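Local coordinates for secreted protein ASP-2 (Necator americanus, PDB 1U53) that is of uncertain molecular function but belongs to the secreted CAP (pathogenesis-related-1) family and is a vaccine antigen for human hookworm infection, at residues 18-23 with 102-107; 36-41 with 110-115; 49-54 with 139-144; 66-71 with 149-154; 121-126 with 166-171. All blocks are in the same frame, centred on the assembly; numbering follows the deposited sequence.

In the fold
In interaction 1 helices 14-32 and 97-109 pack together over the central sheet, in interaction 3 two loops meet at its edge strand, and interaction 4 ties the region after helix 57-67 to strand 145-152 and the residues after it. Interaction 2 sets a loop on helix 111-115 and interaction 5 joins two loops, both farther from the centre; 5 is a surface contact. Interaction 1, its centre about 8 Å from that of the chain, relies mainly on packing; its F20 touches V150 of interaction 4, its L21 M53 of interaction 3. Interaction 3 buries the most surface, and interaction 4 is covalent. Interactions 2 and 5 each rest on one backbone hydrogen bond and one buried leucine.

Interaction 1 of 5, residues 18-23 with 102-107; sequences QKFLEM and EQASKA. Unlike the reference sequence in segment 18-23: M23 (reference Leu).
The long side chains of K19 and E102 meet because each starts with CG opposite its own backbone N (chi1 -175° for K19), after which the lysine bends at chi2 while the glutamate runs straight. Their chains then pass at a slant, and the lysine's CE lies 3.8 Å from CG of E102. The charged ends stop short of a salt bridge, with K19 NZ 4.6 Å from E102 OE2. A water sits between them: it accepts from K19 NZ at 2.7 Å and gives a weak bond to E102 OE2. K106, by contrast, forms a direct salt bridge within its helix, its NZ 3.6 Å from the same E102 OE2.

Deeper in, M23 brings its terminal CE to 3.5 Å from S105 CB and also brushes the CG of K106, although the placing of this methionine chain is doubtful, since its CG is modelled too close to K19 O. S105 OG itself is bonded to A101 O on its own helix, and meets the ring of F20 from an oblique direction. A104 CB comes up to the rim of that ring, almost level with it. F20 is shared with the sheet below, where it packs on L146, C148, V150, V159 and C161.

The two helices run nearly the same way, 26° apart with axes 9.7 Å from each other. Together helices 14-32 and 97-109 cover one face of the sheet, a layer of the alpha-beta-alpha sandwich of CAP proteins.

Interaction 2 of 5, residues 36-41 with 110-115; sequences AKDGAG and GELAEK
L112 slots into the bend made by A36, K37 and D38, and its two methyls divide the work. CD2 turns to CB of A36 at 3.8 Å, while CD1 lies against the carboxylate of D38, 3.4 Å from its CG. Between them CG of L112 rests on the carbonyl oxygen of K37 at 3.3 Å. A chi1 of 171° swings the leucine's branch off the helix and into the loop. The backbones close in beside it: G39 N donates to L112 O over 2.9 Å in an almost straight bond. Next to this bond CA of G39 passes A113 O at 3.2 Å, a closeness that the lack of a side chain permits.

What shapes the loop is a type I beta turn from D38 to G41, reinforced by an Asx turn in which D38 OD1 accepts from A40 N at 2.9 Å, from above the carboxylate plane. The carbonyl oxygen of D38 takes two donors, G41 N and K37 NZ, from opposite faces of its plane. The acid is anchored further by V117 N on OD1 and G118 N on OD2, and these bonds hold its flat group beside the leucine methyl.

Farther out, A36 packs on S30 and V31 of helix 14-32. On the helical side, E111, the neighbour of L112, is bonded through its two carboxylate oxygens to H134 ND1 and Y135 N, of two residues that belong to the CAP signature sequence.

Interaction 3 of 5, residues 49-54 with 139-144; sequences KMKTMA and VWQETV
K51 and E142 form the salt bridge of this contact: NZ meets OE1 at 2.9 Å on the syn side of the carboxylate, 22° out of its plane. The other oxygen, OE2, offers its anti lone pair to Q141 NE2 at 2.8 Å, and E142 OE2 sits almost in the plane of the Q141 amide, so two donors fix how the acid is turned. The far end of that amide is gripped too, as Q141 OE1 accepts from a water that K49 N also binds, and from E176 N. K49 lies over one face of the amide, its CG 3.5 Å from Q141 OE1.

At the other end A54 N donates to V144 O over 2.9 Å. V144 also turns CG1 to CB of K51.

Methionines fill the inner side. M50, bent at chi2 and chi3, curls CE back to V139 O at 3.3 Å, while the extended M53 lays its CE on CG2 of T143. R28 of helix 14-32 bonds both K51 O and W140 O.

The 139-144 loop makes a type I turn from W140 to T143, and the A54 bond begins the parallel pairing of strand 54-55 with strand 145-152 at the edge of the CAP sheet.

Interaction 4 of 5, residues 66-71 with 149-154; sequences NAKQCV and YVEACS
K68 NZ carries two bonds across the contact, one to E151 OE1 at 2.9 Å and one to Y149 OH at 3.1 Å. The carboxylate oxygen is met on its syn side, 27° out of plane, and it also lies in the plane of the tyrosine ring, at the edge. The phenol is satisfied twice, accepting from K68 and bonded to the carbonyl of N10. E151 OE2 is served by a water that donates to it at 2.8 Å and also donates to K68 O, so the acid and the lysine's own backbone are tied by a second route. The lysine reaches across to Y149 and E151 by a bend at chi2 (-74°), with CE 3.3 Å from Y149 OH.

Below this polar group lies the apolar part. A67 sets its CB 3.8 Å from CD2 of Y149, at an oblique angle to the ring, and E151 CB is next to it. The carbonyl oxygen of A67 already accepts from C70 N, closing the type I turn from A67 to C70.

C70, with positive phi, turns its sulfur across to C153 SG at 2.1 Å, and the disulfide torsion is -86°, close to the relaxed right angle. E151 CG runs 3.7 Å from C70 SG. C153 O is in turn bonded by S93 OG.

The disulfide thus fastens C70, after helix 57-67, covalently to the residue that follows strand 145-152, while the neighbouring salt bridge would probably favour a charged K68 and E151.

Interaction 5 of 5, residues 121-126 with 166-171; sequences LKLTGG and AGNMMG
L123 points its side chain into the 166-171 loop, and its CD2 lies on the backbone of N168, 3.5 Å from CA. The torsion behind this is a chi1 of -171°, which extends the branch away from the leucine's own backbone nitrogen. N168 CB flanks the same methyl at 4.0 Å, but the amide's polar atoms are bonded elsewhere, OD1 with T136 OG1 and ND2 with G133 O, and these hold the asparagine in place beneath the leucine. F128 touches both residues, and W140 packs on N168 as well.

L123 is also the centre of an inverse gamma turn, and its carbonyl faces the 166-171 loop. G171 N donates to L123 O over 2.9 Å at 162°, and backbone bonding continues at L123 with K172. This pairing joins the loop before helix 125-128, where T124 is the N-cap through its OG1 to L127 N, to the loop that follows strand 157-164.

K122 lies along the outer side of G171. Its CG sits 3.5 Å from G171 O, and a bend at chi4 (-79°) folds NZ back to 3.9 Å from G171 CA. D173, two residues on from G171, touches the same lysine.

Interaction 1 of 5, residues 18-23 with 102-107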
# COMPACT_ATOMS: atom_id res chain seq x y z
N GLN A 18 10.20 7.41 4.63
CA GLN A 18 9.20 8.32 5.16
C GLN A 18 8.13 8.59 4.13
O GLN A 18 6.95 8.62 4.46
CB GLN A 18 9.85 9.63 5.61
CG GLN A 18 10.71 9.40 6.85
CD GLN A 18 11.37 10.67 7.38
OE1 GLN A 18 11.49 11.68 6.67
NE2 GLN A 18 11.81 10.63 8.63
N LYS A 19 8.53 8.76 2.87
CA LYS A 19 7.54 9.06 1.83
C LYS A 19 6.57 7.91 1.68
O LYS A 19 5.36 8.11 1.63
CB LYS A 19 8.25 9.39 0.51
CG LYS A 19 7.33 9.83 -0.62
CD LYS A 19 6.65 11.14 -0.24
CE LYS A 19 5.84 11.71 -1.35
NZ LYS A 19 5.05 12.88 -0.79
N PHE A 20 7.10 6.70 1.65
CA PHE A 20 6.21 5.53 1.51
C PHE A 20 5.21 5.45 2.66
O PHE A 20 4.02 5.32 2.44
CB PHE A 20 7.01 4.21 1.48
CG PHE A 20 7.49 3.82 0.12
CD1 PHE A 20 6.58 3.61 -0.93
CD2 PHE A 20 8.84 3.68 -0.14
CE1 PHE A 20 7.06 3.23 -2.25
CE2 PHE A 20 9.30 3.28 -1.44
CZ PHE A 20 8.40 3.08 -2.46
N LEU A 21 5.70 5.56 3.90
CA LEU A 21 4.81 5.41 5.03
C LEU A 21 3.79 6.58 5.09
O LEU A 21 2.57 6.37 5.27
CB LEU A 21 5.61 5.37 6.34
CG LEU A 21 4.73 5.09 7.55
CD1 LEU A 21 4.09 3.65 7.52
CD2 LEU A 21 5.50 5.31 8.82
N GLU A 22 4.26 7.82 4.93
CA GLU A 22 3.31 8.96 5.01
C GLU A 22 2.25 8.93 3.92
O GLU A 22 1.06 9.18 4.21
CB GLU A 22 4.10 10.26 4.93
CG GLU A 22 4.93 10.39 6.20
CD GLU A 22 5.86 11.54 6.18
OE1 GLU A 22 5.74 12.37 5.25
OE2 GLU A 22 6.72 11.60 7.11
N MET A 23 2.66 8.62 2.69
CA MET A 23 1.74 8.49 1.56
C MET A 23 0.75 7.39 1.82
O MET A 23 -0.44 7.53 1.58
CB MET A 23 2.46 8.12 0.27
CG MET A 23 3.37 9.10 -0.23
SD MET A 23 2.86 9.92 -1.74
CE MET A 23 1.58 9.17 -2.61
N GLU A 102 7.00 8.19 -4.39
CA GLU A 102 5.82 8.99 -4.65
C GLU A 102 5.13 8.47 -5.89
O GLU A 102 3.90 8.28 -5.91
CB GLU A 102 6.26 10.44 -4.90
CG GLU A 102 5.09 11.39 -5.04
CD GLU A 102 5.58 12.81 -5.19
OE1 GLU A 102 6.82 12.99 -5.19
OE2 GLU A 102 4.74 13.73 -5.27
N GLN A 103 5.91 8.21 -6.92
CA GLN A 103 5.29 7.77 -8.19
C GLN A 103 4.62 6.42 -8.05
O GLN A 103 3.53 6.17 -8.60
CB GLN A 103 6.34 7.71 -9.28
CG GLN A 103 6.90 9.05 -9.64
CD GLN A 103 7.49 9.07 -11.06
OE1 GLN A 103 7.67 8.02 -11.70
NE2 GLN A 103 7.80 10.28 -11.55
N ALA A 104 5.28 5.51 -7.32
CA ALA A 104 4.71 4.16 -7.16
C ALA A 104 3.42 4.22 -6.39
O ALA A 104 2.42 3.61 -6.75
CB ALA A 104 5.69 3.26 -6.44
N SER A 105 3.43 5.02 -5.32
CA SER A 105 2.27 5.07 -4.43
C SER A 105 1.12 5.69 -5.19
O SER A 105 -0.01 5.23 -5.08
CB SER A 105 2.60 5.87 -3.16
OG SER A 105 3.71 5.25 -2.44
N LYS A 106 1.38 6.73 -5.99
CA LYS A 106 0.32 7.33 -6.83
C LYS A 106 -0.22 6.35 -7.87
O LYS A 106 -1.42 6.33 -8.11
CB LYS A 106 0.84 8.58 -7.56
CG LYS A 106 1.11 9.77 -6.65
CD LYS A 106 1.76 10.84 -7.53
CE LYS A 106 1.66 12.21 -6.98
NZ LYS A 106 2.38 13.18 -7.93
N ALA A 107 0.65 5.56 -8.52
CA ALA A 107 0.22 4.64 -9.58
C ALA A 107 -0.67 3.54 -9.01
O ALA A 107 -1.65 3.11 -9.63
CB ALA A 107 1.44 3.99 -10.26
O HOH W 1 3.52 13.75 -2.84

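Interaction 2 of 5, residues 36-41 with 110-115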
# COMPACT_ATOMS: atom_id res chain seq x y z
N ALA A 36 -12.07 10.09 -1.02
CA ALA A 36 -11.39 9.56 -2.22
C ALA A 36 -12.32 9.27 -3.37
O ALA A 36 -13.21 8.40 -3.24
CB ALA A 36 -10.59 8.26 -1.86
N LYS A 37 -12.10 9.93 -4.51
CA LYS A 37 -12.95 9.69 -5.69
C LYS A 37 -12.84 8.27 -6.19
O LYS A 37 -11.73 7.72 -6.29
CB LYS A 37 -12.59 10.67 -6.81
CG LYS A 37 -13.61 10.65 -7.94
CD LYS A 37 -14.98 11.10 -7.40
CE LYS A 37 -16.09 11.11 -8.48
NZ LYS A 37 -16.51 9.77 -8.97
N ASP A 38 -13.98 7.66 -6.54
CA ASP A 38 -13.99 6.31 -7.05
C ASP A 38 -14.47 6.38 -8.51
O ASP A 38 -15.49 7.05 -8.80
CB ASP A 38 -14.99 5.53 -6.17
CG ASP A 38 -15.06 4.05 -6.47
OD1 ASP A 38 -14.74 3.63 -7.60
OD2 ASP A 38 -15.47 3.30 -5.56
N GLY A 39 -13.73 5.76 -9.43
CA GLY A 39 -14.13 5.76 -10.85
C GLY A 39 -15.46 5.07 -11.11
O GLY A 39 -16.06 5.30 -12.18
N ALA A 40 -15.94 4.26 -10.14
CA ALA A 40 -17.27 3.62 -10.25
C ALA A 40 -18.40 4.61 -10.01
O ALA A 40 -19.58 4.29 -10.27
CB ALA A 40 -17.40 2.45 -9.28
N GLY A 41 -18.06 5.78 -9.47
CA GLY A 41 -19.04 6.81 -9.10
C GLY A 41 -18.95 7.24 -7.65
O GLY A 41 -18.67 6.41 -6.76
N GLY A 110 -3.94 5.07 -7.74
CA GLY A 110 -4.73 5.63 -8.85
C GLY A 110 -5.71 4.67 -9.50
O GLY A 110 -6.62 5.12 -10.18
N GLU A 111 -5.56 3.37 -9.21
CA GLU A 111 -6.51 2.32 -9.66
C GLU A 111 -7.95 2.64 -9.22
O GLU A 111 -8.90 2.33 -9.95
CB GLU A 111 -6.03 0.95 -9.15
CG GLU A 111 -4.74 0.57 -9.87
CD GLU A 111 -4.15 -0.74 -9.45
OE1 GLU A 111 -4.57 -1.27 -8.40
OE2 GLU A 111 -3.24 -1.23 -10.21
N LEU A 112 -8.12 3.23 -8.03
CA LEU A 112 -9.49 3.50 -7.54
C LEU A 112 -10.16 4.51 -8.48
O LEU A 112 -11.27 4.26 -8.95
CB LEU A 112 -9.43 4.08 -6.11
CG LEU A 112 -10.77 4.61 -5.55
CD1 LEU A 112 -11.82 3.49 -5.43
CD2 LEU A 112 -10.48 5.32 -4.19
N ALA A 113 -9.50 5.62 -8.76
CA ALA A 113 -10.10 6.65 -9.63
C ALA A 113 -10.19 6.24 -11.09
O ALA A 113 -11.17 6.59 -11.78
CB ALA A 113 -9.33 7.95 -9.54
N GLU A 114 -9.18 5.54 -11.59
CA GLU A 114 -9.21 5.14 -13.02
C GLU A 114 -10.08 3.96 -13.38
O GLU A 114 -10.80 4.02 -14.41
CB GLU A 114 -7.81 4.87 -13.53
CG GLU A 114 -7.81 4.68 -15.07
CD GLU A 114 -6.48 4.16 -15.63
OE1 GLU A 114 -5.48 4.11 -14.87
OE2 GLU A 114 -6.45 3.82 -16.84
N LYS A 115 -9.99 2.88 -12.61
CA LYS A 115 -10.70 1.63 -12.88
C LYS A 115 -12.03 1.53 -12.13
O LYS A 115 -12.95 0.84 -12.60
CB LYS A 115 -9.85 0.40 -12.57
CG LYS A 115 -8.47 0.46 -13.32
CD LYS A 115 -8.63 0.77 -14.78
CE LYS A 115 -7.41 0.29 -15.59
NZ LYS A 115 -7.48 0.78 -17.01

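Interaction 3 of 5, residues 49-54 with 139-144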
# COMPACT_ATOMS: atom_id res chain seq x y z
N LYS A 49 -12.86 1.50 10.76
CA LYS A 49 -11.69 1.15 11.58
C LYS A 49 -10.45 0.93 10.71
O LYS A 49 -9.77 -0.14 10.76
CB LYS A 49 -11.95 -0.07 12.47
CG LYS A 49 -12.37 -1.35 11.76
CD LYS A 49 -12.67 -2.47 12.81
CE LYS A 49 -11.41 -2.85 13.59
NZ LYS A 49 -11.71 -4.03 14.55
N MET A 50 -10.16 1.92 9.86
CA MET A 50 -8.96 1.81 9.03
C MET A 50 -7.71 1.99 9.90
O MET A 50 -7.54 3.03 10.57
CB MET A 50 -9.04 2.91 7.96
CG MET A 50 -7.86 2.93 7.02
SD MET A 50 -7.79 1.53 5.88
CE MET A 50 -9.11 1.92 4.72
N LYS A 51 -6.82 1.01 9.87
CA LYS A 51 -5.70 1.03 10.80
C LYS A 51 -4.52 1.82 10.23
O LYS A 51 -4.27 1.81 9.01
CB LYS A 51 -5.30 -0.41 11.17
CG LYS A 51 -6.51 -1.24 11.69
CD LYS A 51 -6.03 -2.51 12.42
CE LYS A 51 -7.20 -3.18 13.21
NZ LYS A 51 -6.73 -4.52 13.69
N THR A 52 -3.84 2.51 11.13
CA THR A 52 -2.55 3.15 10.80
C THR A 52 -1.48 2.10 10.53
O THR A 52 -1.33 1.11 11.30
CB THR A 52 -2.10 4.04 11.99
OG1 THR A 52 -3.11 5.01 12.27
CG2 THR A 52 -0.87 4.82 11.63
N MET A 53 -0.69 2.32 9.47
CA MET A 53 0.49 1.50 9.20
C MET A 53 1.74 2.03 9.92
O MET A 53 1.88 3.23 10.21
CB MET A 53 0.82 1.43 7.70
CG MET A 53 -0.18 0.65 6.88
SD MET A 53 0.22 0.83 5.14
CE MET A 53 -0.66 -0.57 4.46
N ALA A 54 2.63 1.08 10.24
CA ALA A 54 3.95 1.40 10.78
C ALA A 54 4.98 0.83 9.82
O ALA A 54 4.73 -0.20 9.19
CB ALA A 54 4.18 0.73 12.14
N VAL A 139 -4.98 0.00 0.88
CA VAL A 139 -5.99 0.37 1.88
C VAL A 139 -6.64 -0.81 2.60
O VAL A 139 -7.74 -0.68 3.14
CB VAL A 139 -7.09 1.29 1.27
CG1 VAL A 139 -6.44 2.60 0.64
CG2 VAL A 139 -7.94 0.54 0.20
N TRP A 140 -5.96 -1.97 2.60
CA TRP A 140 -6.48 -3.15 3.30
C TRP A 140 -6.48 -2.88 4.81
O TRP A 140 -5.44 -2.57 5.40
CB TRP A 140 -5.59 -4.34 2.96
CG TRP A 140 -6.25 -5.66 3.29
CD1 TRP A 140 -6.08 -6.43 4.39
CD2 TRP A 140 -7.16 -6.36 2.43
NE1 TRP A 140 -6.84 -7.60 4.27
CE2 TRP A 140 -7.53 -7.56 3.09
CE3 TRP A 140 -7.72 -6.07 1.18
CZ2 TRP A 140 -8.44 -8.47 2.53
CZ3 TRP A 140 -8.62 -6.96 0.62
CH2 TRP A 140 -8.97 -8.15 1.30
N GLN A 141 -7.65 -2.98 5.43
CA GLN A 141 -7.85 -2.51 6.80
C GLN A 141 -6.84 -3.14 7.73
O GLN A 141 -6.27 -2.45 8.58
CB GLN A 141 -9.27 -2.83 7.22
CG GLN A 141 -9.49 -2.72 8.72
CD GLN A 141 -10.88 -3.14 9.03
OE1 GLN A 141 -11.80 -2.53 8.56
NE2 GLN A 141 -11.03 -4.19 9.84
N GLU A 142 -6.69 -4.46 7.60
CA GLU A 142 -5.92 -5.21 8.59
C GLU A 142 -4.42 -5.21 8.34
O GLU A 142 -3.64 -5.67 9.20
CB GLU A 142 -6.49 -6.62 8.72
CG GLU A 142 -7.92 -6.57 9.30
CD GLU A 142 -7.94 -6.10 10.71
OE1 GLU A 142 -6.95 -6.36 11.44
OE2 GLU A 142 -8.94 -5.47 11.15
N THR A 143 -3.99 -4.60 7.23
CA THR A 143 -2.56 -4.55 6.95
C THR A 143 -1.99 -3.36 7.72
O THR A 143 -2.43 -2.22 7.52
CB THR A 143 -2.33 -4.35 5.47
OG1 THR A 143 -2.68 -5.54 4.78
CG2 THR A 143 -0.84 -4.05 5.21
N VAL A 144 -1.04 -3.61 8.62
CA VAL A 144 -0.52 -2.57 9.49
C VAL A 144 1.01 -2.44 9.50
O VAL A 144 1.55 -1.64 10.24
CB VAL A 144 -1.02 -2.76 10.94
CG1 VAL A 144 -2.53 -2.63 10.98
CG2 VAL A 144 -0.59 -4.14 11.44
O HOH W 2 -12.61 0.09 8.28

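Interaction 4 of 5, residues 66-71 with 149-154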
# COMPACT_ATOMS: atom_id res chain seq x y z
N ASN A 66 13.41 -8.91 -3.34
CA ASN A 66 12.80 -8.90 -4.66
C ASN A 66 13.45 -7.83 -5.51
O ASN A 66 14.01 -8.12 -6.58
CB ASN A 66 11.28 -8.64 -4.52
CG ASN A 66 10.53 -8.64 -5.86
OD1 ASN A 66 11.13 -8.45 -6.91
ND2 ASN A 66 9.20 -8.85 -5.81
N ALA A 67 13.40 -6.61 -5.03
CA ALA A 67 13.95 -5.48 -5.83
C ALA A 67 15.36 -5.76 -6.33
O ALA A 67 15.63 -5.45 -7.45
CB ALA A 67 13.91 -4.19 -5.05
N LYS A 68 16.25 -6.30 -5.49
CA LYS A 68 17.66 -6.43 -5.90
C LYS A 68 17.86 -7.36 -7.08
O LYS A 68 18.91 -7.32 -7.73
CB LYS A 68 18.50 -6.94 -4.73
CG LYS A 68 18.70 -5.87 -3.66
CD LYS A 68 19.69 -4.86 -4.17
CE LYS A 68 20.30 -4.01 -3.07
NZ LYS A 68 20.96 -2.81 -3.67
N GLN A 69 16.90 -8.25 -7.36
CA GLN A 69 17.06 -9.14 -8.53
C GLN A 69 16.84 -8.45 -9.87
O GLN A 69 17.20 -8.99 -10.93
CB GLN A 69 16.10 -10.31 -8.43
CG GLN A 69 16.23 -11.13 -7.18
CD GLN A 69 15.12 -12.16 -7.07
OE1 GLN A 69 14.90 -12.98 -7.99
NE2 GLN A 69 14.41 -12.14 -5.95
N CYS A 70 16.23 -7.25 -9.85
CA CYS A 70 16.08 -6.41 -11.03
C CYS A 70 15.32 -7.13 -12.15
O CYS A 70 15.66 -7.02 -13.32
CB CYS A 70 17.46 -5.91 -11.51
SG CYS A 70 18.06 -4.58 -10.43
N VAL A 71 14.32 -7.91 -11.75
CA VAL A 71 13.34 -8.53 -12.65
C VAL A 71 11.98 -8.05 -12.15
O VAL A 71 11.66 -8.17 -10.95
CB VAL A 71 13.37 -10.04 -12.58
CG1 VAL A 71 12.36 -10.61 -13.56
CG2 VAL A 71 14.80 -10.55 -12.95
N TYR A 149 11.42 -1.17 -0.90
CA TYR A 149 12.78 -0.92 -1.37
C TYR A 149 12.72 -0.42 -2.81
O TYR A 149 11.89 -0.91 -3.60
CB TYR A 149 13.62 -2.19 -1.26
CG TYR A 149 15.12 -1.95 -1.37
CD1 TYR A 149 15.87 -1.66 -0.23
CD2 TYR A 149 15.76 -1.98 -2.62
CE1 TYR A 149 17.23 -1.39 -0.35
CE2 TYR A 149 17.10 -1.72 -2.73
CZ TYR A 149 17.84 -1.44 -1.60
OH TYR A 149 19.21 -1.21 -1.71
N VAL A 150 13.60 0.53 -3.15
CA VAL A 150 13.75 1.09 -4.50
C VAL A 150 15.14 0.79 -4.96
O VAL A 150 16.14 1.13 -4.26
CB VAL A 150 13.57 2.60 -4.51
CG1 VAL A 150 13.72 3.17 -5.92
CG2 VAL A 150 12.20 2.99 -3.87
N GLU A 151 15.23 0.11 -6.10
CA GLU A 151 16.51 -0.29 -6.67
C GLU A 151 16.73 0.37 -8.01
O GLU A 151 15.87 0.32 -8.87
CB GLU A 151 16.55 -1.81 -6.86
CG GLU A 151 17.87 -2.37 -7.45
CD GLU A 151 19.09 -2.28 -6.53
OE1 GLU A 151 19.01 -1.68 -5.45
OE2 GLU A 151 20.18 -2.80 -6.94
N ALA A 152 17.93 0.94 -8.21
CA ALA A 152 18.27 1.48 -9.51
C ALA A 152 18.90 0.38 -10.31
O ALA A 152 20.11 0.13 -10.17
CB ALA A 152 19.26 2.62 -9.37
N CYS A 153 18.10 -0.30 -11.13
CA CYS A 153 18.61 -1.38 -11.93
C CYS A 153 19.19 -0.81 -13.20
O CYS A 153 19.12 0.39 -13.44
CB CYS A 153 17.48 -2.34 -12.28
SG CYS A 153 16.70 -3.07 -10.85
N SER A 154 19.75 -1.67 -14.03
CA SER A 154 20.44 -1.16 -15.22
C SER A 154 19.49 -0.38 -16.12
O SER A 154 19.84 0.69 -16.63
CB SER A 154 21.09 -2.31 -15.99
OG SER A 154 22.07 -2.93 -15.18
O HOH W 3 20.66 -5.34 -7.95

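Interaction 5 of 5, residues 121-126 with 166-171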
# COMPACT_ATOMS: atom_id res chain seq x y z
N LEU A 121 -17.28 -3.91 -1.13
CA LEU A 121 -15.82 -4.03 -0.94
C LEU A 121 -15.35 -5.45 -0.84
O LEU A 121 -14.17 -5.70 -0.52
CB LEU A 121 -15.38 -3.21 0.28
CG LEU A 121 -15.76 -1.74 0.20
CD1 LEU A 121 -15.19 -1.08 1.45
CD2 LEU A 121 -15.19 -1.09 -1.08
N LYS A 122 -16.24 -6.40 -1.12
CA LYS A 122 -15.85 -7.81 -1.20
C LYS A 122 -14.89 -8.06 -2.34
O LYS A 122 -15.18 -7.76 -3.51
CB LYS A 122 -17.10 -8.68 -1.41
CG LYS A 122 -16.87 -10.18 -1.26
CD LYS A 122 -18.17 -10.92 -1.52
CE LYS A 122 -18.02 -12.40 -1.28
NZ LYS A 122 -17.35 -13.01 -2.45
N LEU A 123 -13.75 -8.64 -2.04
CA LEU A 123 -12.79 -8.86 -3.11
C LEU A 123 -13.16 -10.08 -3.97
O LEU A 123 -12.64 -11.16 -3.73
CB LEU A 123 -11.38 -9.01 -2.55
CG LEU A 123 -10.35 -9.02 -3.68
CD1 LEU A 123 -10.35 -7.69 -4.43
CD2 LEU A 123 -8.95 -9.32 -3.14
N THR A 124 -14.04 -9.87 -4.96
CA THR A 124 -14.46 -10.91 -5.93
C THR A 124 -13.53 -11.03 -7.12
O THR A 124 -12.79 -10.10 -7.43
CB THR A 124 -15.78 -10.51 -6.57
OG1 THR A 124 -15.60 -9.25 -7.22
CG2 THR A 124 -16.86 -10.39 -5.51
N GLY A 125 -13.62 -12.15 -7.85
CA GLY A 125 -12.82 -12.32 -9.07
C GLY A 125 -13.11 -11.17 -10.00
O GLY A 125 -12.21 -10.60 -10.63
N GLY A 126 -14.38 -10.80 -10.07
CA GLY A 126 -14.78 -9.74 -10.96
C GLY A 126 -14.13 -8.45 -10.56
O GLY A 126 -13.68 -7.68 -11.40
N ALA A 166 -0.73 -9.90 5.07
CA ALA A 166 -1.11 -9.78 3.65
C ALA A 166 -2.57 -9.39 3.44
O ALA A 166 -3.46 -9.87 4.16
CB ALA A 166 -0.84 -11.07 2.89
N GLY A 167 -2.82 -8.53 2.46
CA GLY A 167 -4.20 -8.21 2.09
C GLY A 167 -4.63 -9.01 0.89
O GLY A 167 -4.05 -10.07 0.62
N ASN A 168 -5.68 -8.55 0.22
CA ASN A 168 -6.16 -9.18 -1.03
C ASN A 168 -6.51 -10.65 -0.84
O ASN A 168 -6.21 -11.49 -1.71
CB ASN A 168 -5.13 -9.02 -2.12
CG ASN A 168 -5.05 -7.58 -2.59
OD1 ASN A 168 -5.81 -6.74 -2.11
ND2 ASN A 168 -4.19 -7.31 -3.56
N MET A 169 -7.14 -10.94 0.28
CA MET A 169 -7.66 -12.28 0.56
C MET A 169 -8.98 -12.46 -0.19
O MET A 169 -9.93 -11.67 -0.03
CB MET A 169 -7.79 -12.46 2.07
CG MET A 169 -6.41 -12.41 2.77
SD MET A 169 -6.34 -13.03 4.47
CE MET A 169 -7.74 -12.07 5.04
N MET A 170 -9.02 -13.46 -1.08
CA MET A 170 -10.16 -13.72 -1.94
C MET A 170 -11.44 -13.82 -1.13
O MET A 170 -11.51 -14.51 -0.11
CB MET A 170 -9.92 -15.02 -2.75
CG MET A 170 -11.00 -15.40 -3.77
SD MET A 170 -10.55 -16.89 -4.74
CE MET A 170 -10.72 -18.15 -3.51
N GLY A 171 -12.46 -13.08 -1.56
CA GLY A 171 -13.77 -13.19 -0.94
C GLY A 171 -13.97 -12.36 0.32
O GLY A 171 -15.09 -12.29 0.83